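PDB 3JU0: phage integrase from Pectobacterium atrosepticum, which probably binds arm-type DNA sites in site-specific recombination and DNA integration, the crystallised piece being its N-terminal arm-type binding domain. Local coordinates for residues A[83-86]-A[87-90]; A[63-66]-A[67-70]. One frame throughout, in Å; residues are numbered along the deposited sequence.

Overall arrangement
Both contacts are local. Contact 2 is one stretch of helix 61-76, which lies beside the four-stranded antiparallel sheet; contact 1 is a turn in the loop that follows this helix and leads to helix 92-95. Their centres are about 10 Å apart, and they touch through R67 of contact 2. Its NH2 lies 3.0 Å from N89 O, a probable hydrogen bond, while its CZ lies 3.5 Å from Q86 O in packing contact. N89 OD1 also packs against E70 CG at 3.5 Å. Contact 1 lies at the surface, whereas contact 2 is partly buried; no DNA is bound, so neither can be placed at an interface with it.

Contact 1 (A[83-86]-A[87-90]); sequences AKKQ and ADNK
The side-chain amides of Q86 and N89 lie side by side and point the same way, their planes 23° apart. NE2 of Q86 and ND2 of N89 approach to 3.3 Å; as both are donors they do not bond to each other. Water 2 accepts from each, at 2.7 Å from Q86 NE2 and in a weak bond from N89 ND2. ND2 of N89 also donates to the backbone oxygen of Q86, at 3.1 Å and with that oxygen 20° out of the N89 amide plane. Q86 O also accepts from the backbone N of N89, at 2.9 Å. Both donors reach it from one face of its carbonyl plane, the side-chain nitrogen nearer the plane than the backbone one. With chi1 at -68°, CG of N89 stands beside its own backbone N, which lets the residue grip one oxygen twice and limits the rotation of its amide.

The side chains of D88 and K85 cross at about a right angle: OD1 of D88 lies 3.6 Å from K85 CD, while CB and CD of K85 both approach OD2. The contact is with methylenes, for the K85 ammonium does not touch the carboxylate. K84 reaches D88 through water 1, which accepts from K84 NZ at 2.8 Å and donates to D88 OD2 at 2.7 Å.

The backbone N of D88 bonds to K85 O at 3.0 Å. The Q86 side chain also packs on L51 and L53 of strand 47-56 and on R67, which sets it against the sheet and helix 61-76. The i to i+3 bonds, from D88 to K85 and from N89 to Q86, are characteristic of a short 3-10 turn, here closed by an asparagine whose side chain doubles the last bond.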
ATOM      1  N   ALA A  83     -11.263  -7.114   4.677  1.00 22.00           N
ATOM      2  CA  ALA A  83     -11.546  -8.083   5.758  1.00 22.09           C
ATOM      3  C   ALA A  83     -10.288  -8.755   6.206  1.00 21.04           C
ATOM      4  O   ALA A  83     -10.251  -9.351   7.248  1.00 23.91           O
ATOM      5  CB  ALA A  83     -12.533  -9.139   5.296  1.00 22.38           C
ATOM      6  N   LYS A  84      -9.200  -8.535   5.483  1.00 21.17           N
ATOM      7  CA  LYS A  84      -7.926  -9.189   5.759  1.00 22.03           C
ATOM      8  C   LYS A  84      -7.085  -8.417   6.797  1.00 23.49           C
ATOM      9  O   LYS A  84      -6.968  -7.160   6.709  1.00 24.93           O
ATOM     10  CB  LYS A  84      -7.111  -9.264   4.452  1.00 23.04           C
ATOM     11  CG  LYS A  84      -5.713  -9.814   4.598  1.00 25.15           C
ATOM     12  CD  LYS A  84      -5.693 -11.200   4.941  1.00 29.23           C
ATOM     13  CE  LYS A  84      -4.251 -11.714   4.816  1.00 34.96           C
ATOM     14  NZ  LYS A  84      -4.220 -13.146   5.090  1.00 36.80           N
ATOM     15  N   LYS A  85      -6.460  -9.122   7.736  1.00 23.72           N
ATOM     16  CA  LYS A  85      -5.421  -8.537   8.591  1.00 24.58           C
ATOM     17  C   LYS A  85      -4.150  -8.426   7.781  1.00 23.70           C
ATOM     18  O   LYS A  85      -3.520  -9.416   7.520  1.00 24.36           O
ATOM     19  CB  LYS A  85      -5.175  -9.416   9.849  1.00 26.38           C
ATOM     20  CG  LYS A  85      -4.038  -8.888  10.739  1.00 29.24           C
ATOM     21  CD  LYS A  85      -3.921  -9.762  12.006  1.00 36.19           C
ATOM     22  CE  LYS A  85      -4.556  -9.055  13.103  1.00 42.68           C
ATOM     23  NZ  LYS A  85      -3.536  -8.025  13.474  1.00 46.52           N
ATOM     24  N   GLN A  86      -3.755  -7.209   7.416  1.00 23.12           N
ATOM     25  CA  GLN A  86      -2.633  -7.077   6.490  1.00 24.54           C
ATOM     26  C   GLN A  86      -1.347  -7.599   7.069  1.00 26.74           C
ATOM     27  O   GLN A  86      -0.489  -8.079   6.358  1.00 26.82           O
ATOM     28  CB  GLN A  86      -2.439  -5.599   6.063  1.00 24.36           C
ATOM     29  CG  GLN A  86      -3.508  -5.040   5.172  1.00 24.15           C
ATOM     30  CD  GLN A  86      -3.666  -5.812   3.877  1.00 22.87           C
ATOM     31  OE1 GLN A  86      -4.817  -6.042   3.418  1.00 29.56           O
ATOM     32  NE2 GLN A  86      -2.586  -6.299   3.351  1.00 23.90           N
ATOM     33  N   ALA A  87      -1.194  -7.451   8.374  1.00 26.89           N
ATOM     34  CA  ALA A  87      -0.024  -7.969   9.055  1.00 30.55           C
ATOM     35  C   ALA A  87       0.217  -9.455   8.943  1.00 32.00           C
ATOM     36  O   ALA A  87       1.334  -9.941   9.131  1.00 33.58           O
ATOM     37  CB  ALA A  87      -0.051  -7.542  10.507  1.00 31.60           C
ATOM     38  N   ASP A  88      -0.813 -10.210   8.600  1.00 32.58           N
ATOM     39  CA  ASP A  88      -0.592 -11.623   8.367  1.00 34.29           C
ATOM     40  C   ASP A  88       0.274 -11.892   7.134  1.00 33.22           C
ATOM     41  O   ASP A  88       0.804 -13.011   6.937  1.00 35.24           O
ATOM     42  CB  ASP A  88      -1.964 -12.293   8.280  1.00 34.64           C
ATOM     43  CG  ASP A  88      -2.548 -12.561   9.656  1.00 40.11           C
ATOM     44  OD1 ASP A  88      -1.831 -12.350  10.652  1.00 44.55           O
ATOM     45  OD2 ASP A  88      -3.715 -12.982   9.741  1.00 42.99           O
ATOM     46  N   ASN A  89       0.420 -10.879   6.268  1.00 33.01           N
ATOM     47  CA  ASN A  89       1.392 -10.925   5.209  1.00 31.92           C
ATOM     48  C   ASN A  89       2.787 -10.628   5.732  1.00 33.04           C
ATOM     49  O   ASN A  89       3.153  -9.490   5.957  1.00 33.21           O
ATOM     50  CB  ASN A  89       1.072  -9.863   4.156  1.00 30.70           C
ATOM     51  CG  ASN A  89      -0.186 -10.157   3.394  1.00 31.95           C
ATOM     52  OD1 ASN A  89      -0.228 -11.086   2.568  1.00 37.36           O
ATOM     53  ND2 ASN A  89      -1.177  -9.328   3.592  1.00 32.66           N
ATOM     54  N   LYS A  90       3.573 -11.649   5.985  1.00 34.85           N
ATOM     55  CA  LYS A  90       4.890 -11.394   6.578  1.00 36.08           C
ATOM     56  C   LYS A  90       5.741 -10.603   5.617  1.00 35.21           C
ATOM     57  O   LYS A  90       5.710 -10.809   4.374  1.00 36.76           O
ATOM     58  CB  LYS A  90       5.600 -12.707   6.937  1.00 37.10           C
ATOM     59  CG  LYS A  90       4.861 -13.506   7.961  1.00 39.53           C
TER
HETATM   60  O   HOH W   1      -5.288 -13.769   7.631  1.00 39.24           O
HETATM   61  O   HOH W   2      -3.113  -7.851   1.260  1.00 26.16           O

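Contact 2 (A[63-66]-A[67-70]); sequences DARQ and RRDE
R65 and R68 run side by side in the same direction, with CB of R65 centred 4.0 Å above one face of the R68 guanidinium. CG of R65 comes within 3.9 Å of R68 NH1, so aliphatic carbon of one arginine meets the flat end of the other. A bend at chi3 (71°) turns the R68 guanidinium back to D69, where NE and NH2 grip OD2 together; the salt bridge is 2.8 Å from R68 NH2 to D69 OD2. The oxygen lies practically in the guanidinium plane, but NE meets it from well above the carboxylate plane.

Four i to i+4 backbone bonds run through the whole turn, R67 N lying 2.9 Å from D63 O. D63, A64 and R67 form its buried side, where CG of R67 comes to 3.4 Å from D63 O. A64 touches M26 of strand 26-30, as do R65 and R68. By contrast, Q66 is exposed and runs alongside E70, its amide plane 26° from the carboxylate.

Several charged ends are matched elsewhere: R65 with D22, E70 with K73, R67 with L53 O and N89 O, and D63 with the backbone N of S60 and I92. The carboxylates of D22 and D69, paired with R65 and R68 in turn, probably offset the like charges of these neighbours, and the outside partners tie this helix to its surroundings through polar bonds as well as packing.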
ATOM      1  N   ASP A  63       7.340  -5.381  -0.315  1.00 20.01           N
ATOM      2  CA  ASP A  63       6.315  -5.879   0.556  1.00 20.37           C
ATOM      3  C   ASP A  63       4.909  -5.319   0.187  1.00 17.62           C
ATOM      4  O   ASP A  63       3.906  -6.034   0.162  1.00 18.23           O
ATOM      5  CB  ASP A  63       6.576  -5.486   1.996  1.00 21.23           C
ATOM      6  CG  ASP A  63       7.812  -6.075   2.636  1.00 26.60           C
ATOM      7  OD1 ASP A  63       8.143  -7.258   2.373  1.00 28.45           O
ATOM      8  OD2 ASP A  63       8.370  -5.324   3.547  1.00 25.93           O
ATOM      9  N   ALA A  64       4.847  -4.047  -0.142  1.00 17.38           N
ATOM     10  CA  ALA A  64       3.622  -3.397  -0.502  1.00 16.40           C
ATOM     11  C   ALA A  64       3.040  -3.982  -1.800  1.00 16.61           C
ATOM     12  O   ALA A  64       1.856  -4.237  -1.877  1.00 16.54           O
ATOM     13  CB  ALA A  64       3.801  -1.916  -0.640  1.00 17.07           C
ATOM     14  N   ARG A  65       3.894  -4.234  -2.773  1.00 17.08           N
ATOM     15  CA  ARG A  65       3.473  -4.892  -4.033  1.00 17.81           C
ATOM     16  C   ARG A  65       2.965  -6.291  -3.735  1.00 16.80           C
ATOM     17  O   ARG A  65       1.969  -6.711  -4.358  1.00 18.27           O
ATOM     18  CB  ARG A  65       4.584  -4.861  -5.082  1.00 18.23           C
ATOM     19  CG  ARG A  65       4.930  -3.509  -5.574  1.00 19.78           C
ATOM     20  CD  ARG A  65       6.112  -3.485  -6.479  1.00 21.77           C
ATOM     21  NE  ARG A  65       6.303  -2.190  -7.081  1.00 22.58           N
ATOM     22  CZ  ARG A  65       7.454  -1.758  -7.567  1.00 25.37           C
ATOM     23  NH1 ARG A  65       8.534  -2.500  -7.480  1.00 28.96           N
ATOM     24  NH2 ARG A  65       7.500  -0.568  -8.089  1.00 27.29           N
ATOM     25  N   GLN A  66       3.574  -7.010  -2.788  1.00 18.78           N
ATOM     26  CA  GLN A  66       3.082  -8.346  -2.421  1.00 18.42           C
ATOM     27  C   GLN A  66       1.713  -8.276  -1.800  1.00 17.57           C
ATOM     28  O   GLN A  66       0.810  -9.099  -2.101  1.00 18.70           O
ATOM     29  CB  GLN A  66       4.102  -9.001  -1.452  1.00 20.84           C
ATOM     30  CG  GLN A  66       3.661 -10.292  -0.867  1.00 25.29           C
ATOM     31  CD  GLN A  66       3.460 -11.347  -1.876  1.00 35.37           C
ATOM     32  OE1 GLN A  66       2.685 -12.295  -1.626  1.00 46.02           O
ATOM     33  NE2 GLN A  66       4.116 -11.229  -3.031  1.00 38.43           N
ATOM     34  N   ARG A  67       1.511  -7.284  -0.936  1.00 16.07           N
ATOM     35  CA  ARG A  67       0.208  -7.094  -0.273  1.00 15.83           C
ATOM     36  C   ARG A  67      -0.857  -6.642  -1.268  1.00 16.18           C
ATOM     37  O   ARG A  67      -1.996  -7.063  -1.205  1.00 17.23           O
ATOM     38  CB  ARG A  67       0.288  -6.097   0.891  1.00 16.81           C
ATOM     39  CG  ARG A  67       1.165  -6.649   2.071  1.00 17.96           C
ATOM     40  CD  ARG A  67       1.229  -5.680   3.177  1.00 18.38           C
ATOM     41  NE  ARG A  67       2.094  -6.296   4.219  1.00 20.84           N
ATOM     42  CZ  ARG A  67       2.108  -5.913   5.485  1.00 18.51           C
ATOM     43  NH1 ARG A  67       1.363  -4.873   5.862  1.00 18.34           N
ATOM     44  NH2 ARG A  67       2.855  -6.564   6.383  1.00 21.32           N
ATOM     45  N   ARG A  68      -0.445  -5.822  -2.231  1.00 15.65           N
ATOM     46  CA  ARG A  68      -1.347  -5.454  -3.358  1.00 16.65           C
ATOM     47  C   ARG A  68      -1.788  -6.723  -4.083  1.00 16.48           C
ATOM     48  O   ARG A  68      -2.941  -6.911  -4.376  1.00 17.18           O
ATOM     49  CB  ARG A  68      -0.559  -4.536  -4.325  1.00 17.08           C
ATOM     50  CG  ARG A  68      -1.246  -4.242  -5.638  1.00 19.13           C
ATOM     51  CD  ARG A  68      -0.200  -3.924  -6.683  1.00 20.59           C
ATOM     52  NE  ARG A  68       0.576  -5.069  -7.101  1.00 24.32           N
ATOM     53  CZ  ARG A  68       1.656  -5.036  -7.894  1.00 25.26           C
ATOM     54  NH1 ARG A  68       2.183  -3.897  -8.275  1.00 26.24           N
ATOM     55  NH2 ARG A  68       2.248  -6.159  -8.241  1.00 28.32           N
ATOM     56  N   ASP A  69      -0.827  -7.573  -4.397  1.00 17.06           N
ATOM     57  CA  ASP A  69      -1.116  -8.807  -5.109  1.00 17.97           C
ATOM     58  C   ASP A  69      -2.137  -9.645  -4.314  1.00 16.05           C
ATOM     59  O   ASP A  69      -3.079 -10.216  -4.862  1.00 17.98           O
ATOM     60  CB  ASP A  69       0.173  -9.590  -5.400  1.00 19.10           C
ATOM     61  CG  ASP A  69       0.995  -8.975  -6.456  1.00 22.96           C
ATOM     62  OD1 ASP A  69       2.178  -9.369  -6.582  1.00 26.46           O
ATOM     63  OD2 ASP A  69       0.486  -8.079  -7.169  1.00 25.25           O
ATOM     64  N   GLU A  70      -1.897  -9.811  -3.022  1.00 17.28           N
ATOM     65  CA  GLU A  70      -2.806 -10.566  -2.176  1.00 18.11           C
ATOM     66  C   GLU A  70      -4.213  -9.980  -2.135  1.00 17.41           C
ATOM     67  O   GLU A  70      -5.195 -10.703  -2.182  1.00 18.28           O
ATOM     68  CB  GLU A  70      -2.222 -10.778  -0.816  1.00 19.45           C
ATOM     69  CG  GLU A  70      -0.998 -11.636  -0.849  1.00 23.09           C
ATOM     70  CD  GLU A  70      -1.219 -13.034  -1.417  1.00 30.31           C
ATOM     71  OE1 GLU A  70      -0.418 -13.478  -2.257  1.00 35.35           O
ATOM     72  OE2 GLU A  70      -2.231 -13.675  -1.065  1.00 37.85           O
TER